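Local structure of uncharacterized protein (Rhodobacter sphaeroides, 3PU2) at residues Arg14-Arg19 against Ala120-Tyr125; Arg74-Arg79 against His91-Asp96. The protein is of unknown function but belongs to the AHA1 family, related to activators of the Hsp90 ATPase, within the SRPBCC superfamily. All blocks are in the same frame, centred on the assembly; numbering follows the deposited sequence.

Interaction 1 of 2, residues Arg14-Arg19 against Ala120-Tyr125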
# COMPACT_ATOMS: atom_id res chain seq x y z
N ARG A 14 -4.11 13.41 -7.65
CA ARG A 14 -4.59 12.39 -6.73
C ARG A 14 -5.03 11.11 -7.44
O ARG A 14 -5.74 11.17 -8.44
CB ARG A 14 -5.76 12.99 -5.94
CG ARG A 14 -6.34 12.13 -4.85
CD ARG A 14 -7.65 12.73 -4.37
NE ARG A 14 -8.26 11.97 -3.29
CZ ARG A 14 -7.76 11.88 -2.06
NH1 ARG A 14 -6.64 12.52 -1.77
NH2 ARG A 14 -8.39 11.18 -1.12
N LEU A 15 -4.60 9.96 -6.93
CA LEU A 15 -4.99 8.67 -7.51
C LEU A 15 -5.78 7.88 -6.50
O LEU A 15 -5.41 7.81 -5.33
CB LEU A 15 -3.76 7.87 -7.96
CG LEU A 15 -3.19 8.28 -9.33
CD1 LEU A 15 -1.88 7.56 -9.60
CD2 LEU A 15 -4.20 7.96 -10.40
N GLU A 16 -6.87 7.27 -6.95
CA GLU A 16 -7.73 6.51 -6.06
C GLU A 16 -7.87 5.06 -6.50
O GLU A 16 -7.83 4.76 -7.69
CB GLU A 16 -9.11 7.19 -6.00
CG GLU A 16 -9.10 8.55 -5.29
CD GLU A 16 -10.33 9.41 -5.61
OE1 GLU A 16 -11.43 8.85 -5.79
OE2 GLU A 16 -10.18 10.65 -5.66
N PHE A 17 -8.02 4.16 -5.53
CA PHE A 17 -8.17 2.74 -5.81
C PHE A 17 -9.09 2.15 -4.75
O PHE A 17 -9.16 2.66 -3.63
CB PHE A 17 -6.82 2.01 -5.74
CG PHE A 17 -5.76 2.58 -6.65
CD1 PHE A 17 -5.66 2.18 -7.97
CD2 PHE A 17 -4.87 3.53 -6.17
CE1 PHE A 17 -4.69 2.71 -8.80
CE2 PHE A 17 -3.88 4.07 -7.00
CZ PHE A 17 -3.80 3.66 -8.32
N ARG A 18 -9.80 1.09 -5.11
CA ARG A 18 -10.72 0.42 -4.20
C ARG A 18 -10.66 -1.07 -4.51
O ARG A 18 -10.59 -1.46 -5.67
CB ARG A 18 -12.15 0.94 -4.37
CG ARG A 18 -12.32 2.43 -4.09
CD ARG A 18 -13.78 2.81 -3.91
NE ARG A 18 -14.54 2.69 -5.14
CZ ARG A 18 -15.85 2.93 -5.24
NH1 ARG A 18 -16.54 3.30 -4.17
NH2 ARG A 18 -16.46 2.81 -6.41
N ARG A 19 -10.70 -1.90 -3.48
CA ARG A 19 -10.64 -3.33 -3.68
C ARG A 19 -11.32 -4.09 -2.54
O ARG A 19 -11.18 -3.73 -1.38
CB ARG A 19 -9.17 -3.75 -3.80
CG ARG A 19 -8.90 -5.25 -3.74
CD ARG A 19 -8.93 -5.95 -5.10
NE ARG A 19 -7.93 -7.00 -5.13
CZ ARG A 19 -8.17 -8.30 -5.24
NH1 ARG A 19 -9.41 -8.75 -5.36
NH2 ARG A 19 -7.15 -9.15 -5.23
N ALA A 120 -10.15 1.28 0.54
CA ALA A 120 -10.12 2.48 -0.28
C ALA A 120 -8.75 3.12 -0.04
O ALA A 120 -8.37 3.38 1.11
CB ALA A 120 -11.23 3.43 0.13
N MSE A 121 -8.01 3.34 -1.12
CA MSE A 121 -6.69 3.92 -1.04
C MSE A 121 -6.55 5.13 -1.95
O MSE A 121 -7.03 5.13 -3.08
CB MSE A 121 -5.64 2.87 -1.41
CG MSE A 121 -4.24 3.44 -1.54
SE MSE A 121 -2.86 2.12 -1.68
CE MSE A 121 -1.95 2.84 -3.21
N ALA A 122 -5.87 6.16 -1.44
CA ALA A 122 -5.65 7.39 -2.20
C ALA A 122 -4.21 7.85 -2.00
O ALA A 122 -3.64 7.74 -0.90
CB ALA A 122 -6.58 8.46 -1.73
N VAL A 123 -3.63 8.38 -3.07
CA VAL A 123 -2.26 8.86 -3.02
C VAL A 123 -2.25 10.28 -3.57
O VAL A 123 -2.61 10.49 -4.73
CB VAL A 123 -1.33 7.96 -3.88
CG1 VAL A 123 0.11 8.40 -3.72
CG2 VAL A 123 -1.47 6.53 -3.44
N ASP A 124 -1.86 11.24 -2.74
CA ASP A 124 -1.80 12.63 -3.18
C ASP A 124 -0.35 12.87 -3.57
O ASP A 124 0.56 12.59 -2.78
CB ASP A 124 -2.19 13.60 -2.07
CG ASP A 124 -3.68 13.57 -1.76
OD1 ASP A 124 -4.49 13.67 -2.70
OD2 ASP A 124 -4.02 13.45 -0.56
N TYR A 125 -0.14 13.39 -4.77
CA TYR A 125 1.19 13.67 -5.30
C TYR A 125 1.58 15.14 -5.20
O TYR A 125 0.73 16.01 -5.00
CB TYR A 125 1.25 13.18 -6.75
CG TYR A 125 1.16 11.68 -6.86
CD1 TYR A 125 2.29 10.87 -6.67
CD2 TYR A 125 -0.07 11.04 -7.06
CE1 TYR A 125 2.20 9.48 -6.67
CE2 TYR A 125 -0.16 9.65 -7.06
CZ TYR A 125 0.97 8.88 -6.86
OH TYR A 125 0.88 7.53 -6.77
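R14-R19 pairs with A120-Y125 as adjacent antiparallel strands (165°) of the long sheet that, with helix 139-156, forms the Bet v 1-like (SRPBCC) fold. Backbone bonding is concentrated in two hydrogen-bonded pairs, L15 with V123 and F17 with M121. In the first, L15 N reaches V123 O at 3.0 Å and V123 N reaches L15 O at 2.9 Å; in the second, both N-to-O distances between F17 and M121 are 2.8 Å. CA-H...O contacts, such as E16 CA to M121 O, fill the intervals between these bonds.

Charged groups gather on the face that carries R14, E16, A122 and D124. With CG anti to the backbone N (chi1 -175°) and the chain extended as far as NE, R14 runs alongside D124 and brings NH1 to the syn side of OD1, 2.6 Å away. D124 OD1 lies near the guanidinium plane, though guanidinium and carboxylate are turned 34° apart and the bond is bent. A122 CB lies over one guanidinium face near its rim, 3.3 Å from NH2. A weak salt bridge from R14 NE to E16 OE2 is less certain.

The reverse face is apolar. L15 and F17 both touch M139 of helix 139-156, and F17 CD2 lies 4.2 Å from CE of the selenomethionine M121. Beyond the end of its strand, Y125 slants across L15, its CE2 3.7 Å from L15 CD1.

Interaction 2 of 2, residues Arg74-Arg79 against His91-Asp96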
# COMPACT_ATOMS: atom_id res chain seq x y z
N ARG A 74 15.66 -1.36 -3.73
CA ARG A 74 14.71 -0.31 -4.00
C ARG A 74 13.96 -0.16 -2.69
O ARG A 74 13.46 -1.14 -2.13
CB ARG A 74 13.78 -0.75 -5.16
CG ARG A 74 12.40 -0.13 -5.15
CD ARG A 74 11.69 -0.39 -6.48
NE ARG A 74 11.52 -1.81 -6.79
CZ ARG A 74 11.19 -2.26 -8.00
NH1 ARG A 74 11.03 -1.41 -9.00
NH2 ARG A 74 11.02 -3.56 -8.21
N GLY A 75 13.91 1.06 -2.17
CA GLY A 75 13.23 1.24 -0.92
C GLY A 75 12.49 2.54 -0.74
O GLY A 75 12.56 3.45 -1.58
N LEU A 76 11.79 2.63 0.37
CA LEU A 76 11.03 3.82 0.68
C LEU A 76 10.97 4.05 2.18
O LEU A 76 11.12 3.13 2.98
CB LEU A 76 9.62 3.71 0.08
CG LEU A 76 8.64 2.69 0.66
CD1 LEU A 76 8.10 3.21 1.99
CD2 LEU A 76 7.50 2.48 -0.32
N THR A 77 10.78 5.31 2.55
CA THR A 77 10.69 5.70 3.93
C THR A 77 9.44 6.54 4.00
O THR A 77 8.99 7.09 2.98
CB THR A 77 11.87 6.58 4.35
OG1 THR A 77 13.05 6.14 3.67
CG2 THR A 77 12.10 6.47 5.84
N GLY A 78 8.87 6.65 5.19
CA GLY A 78 7.67 7.44 5.35
C GLY A 78 7.42 7.55 6.83
O GLY A 78 8.12 6.95 7.65
N ARG A 79 6.41 8.33 7.18
CA ARG A 79 6.07 8.54 8.57
C ARG A 79 4.57 8.34 8.71
O ARG A 79 3.81 8.77 7.84
CB ARG A 79 6.44 9.97 8.95
CG ARG A 79 6.89 10.17 10.38
CD ARG A 79 8.03 9.23 10.73
NE ARG A 79 9.12 9.92 11.41
CZ ARG A 79 10.10 9.30 12.05
NH1 ARG A 79 10.13 7.98 12.12
NH2 ARG A 79 11.07 10.01 12.63
N HIS A 91 0.02 8.00 5.99
CA HIS A 91 1.45 8.11 6.14
C HIS A 91 2.01 8.74 4.89
O HIS A 91 1.34 8.81 3.86
CB HIS A 91 2.11 6.75 6.36
CG HIS A 91 2.05 5.83 5.18
ND1 HIS A 91 1.10 4.84 5.05
CD2 HIS A 91 2.84 5.74 4.08
CE1 HIS A 91 1.31 4.18 3.93
NE2 HIS A 91 2.36 4.70 3.32
N SER A 92 3.23 9.21 5.00
CA SER A 92 3.89 9.81 3.86
C SER A 92 4.75 8.69 3.27
O SER A 92 5.03 7.71 3.96
CB SER A 92 4.75 10.98 4.33
OG SER A 92 5.59 10.59 5.41
N GLU A 93 5.12 8.82 2.00
CA GLU A 93 5.98 7.84 1.36
C GLU A 93 6.97 8.61 0.51
O GLU A 93 6.64 9.65 -0.05
CB GLU A 93 5.20 6.91 0.45
CG GLU A 93 4.65 5.64 1.08
CD GLU A 93 4.32 4.58 0.01
OE1 GLU A 93 4.34 4.91 -1.20
OE2 GLU A 93 4.03 3.42 0.39
N LEU A 94 8.19 8.09 0.43
CA LEU A 94 9.22 8.69 -0.39
C LEU A 94 10.23 7.63 -0.81
O LEU A 94 10.96 7.10 0.02
CB LEU A 94 9.95 9.80 0.37
CG LEU A 94 11.05 10.47 -0.46
CD1 LEU A 94 10.47 11.08 -1.72
CD2 LEU A 94 11.71 11.55 0.37
N TYR A 95 10.22 7.30 -2.11
CA TYR A 95 11.19 6.32 -2.63
C TYR A 95 12.46 7.07 -3.00
O TYR A 95 12.79 8.09 -2.37
CB TYR A 95 10.69 5.62 -3.92
CG TYR A 95 9.45 4.77 -3.83
CD1 TYR A 95 8.19 5.35 -3.79
CD2 TYR A 95 9.54 3.38 -3.89
CE1 TYR A 95 7.03 4.57 -3.82
CE2 TYR A 95 8.39 2.58 -3.92
CZ TYR A 95 7.13 3.18 -3.89
OH TYR A 95 5.99 2.40 -3.92
N ASP A 96 13.08 6.62 -4.09
CA ASP A 96 14.32 7.19 -4.62
C ASP A 96 14.42 7.06 -6.14
O ASP A 96 15.37 6.43 -6.63
CB ASP A 96 15.49 6.48 -3.98
CG ASP A 96 15.47 6.59 -2.48
OD1 ASP A 96 15.95 7.63 -1.99
OD2 ASP A 96 14.97 5.67 -1.80
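S92 N donates to R79 O at 2.9 Å, and S92 OG accepts R79 N in return at 3.0 Å. For this a chi1 of 50° sets OG between the backbone N and the carbonyl carbon. S92 O, meanwhile, lies against G78 CA in a CA-H...O contact. Without that hydroxyl, as with an alanine here, R79 N would probably lose its cross-strand acceptor, leaving the S92 N to R79 O bond to hold this end alone.

R74-R79 and H91-E93 lie on the two strands of the antiparallel β-hairpin 73-84/88-93, within the sheet of the Bet v 1-like fold, and L94-D96 run on past it. The one hydrogen-bonded pair of the ladder is T77 with L94, where T77 N binds L94 O at 3.1 Å and the return bond from L94 N to T77 O is weak.

Apolar contact centres on L76, which lies alongside Y95 and sets CD2 over one face of the tyrosine ring, offset toward its rim, in a CH-pi contact 3.9 Å from the centroid. The E93 side chain passes L76 at a slant, its OE2 3.7 Å from L76 CD2. Past L94, Y95 CA makes a CA-H...O contact with G75 O.

In the fold
Both interactions join neighbouring antiparallel strands of one sheet, and strand 104-113 lies between them, bonded to A120 and A122 on one edge and to H91 and E93 on the other. Their centres are about 16 Å apart and their nearest atoms about 6 Å, without touching. Interaction 1 brings together segments with a hundred residues between them, whereas interaction 2 joins the arms of a local hairpin. Each is partly buried, but interaction 2 has more exposed residues. Interaction 1 is a regular ladder with a salt bridge on one face and apolar groups toward helix 139-156 on the other; interaction 2 substitutes a serine hydroxyl for a backbone acceptor, and its apolar part is a leucine methyl over a tyrosine ring.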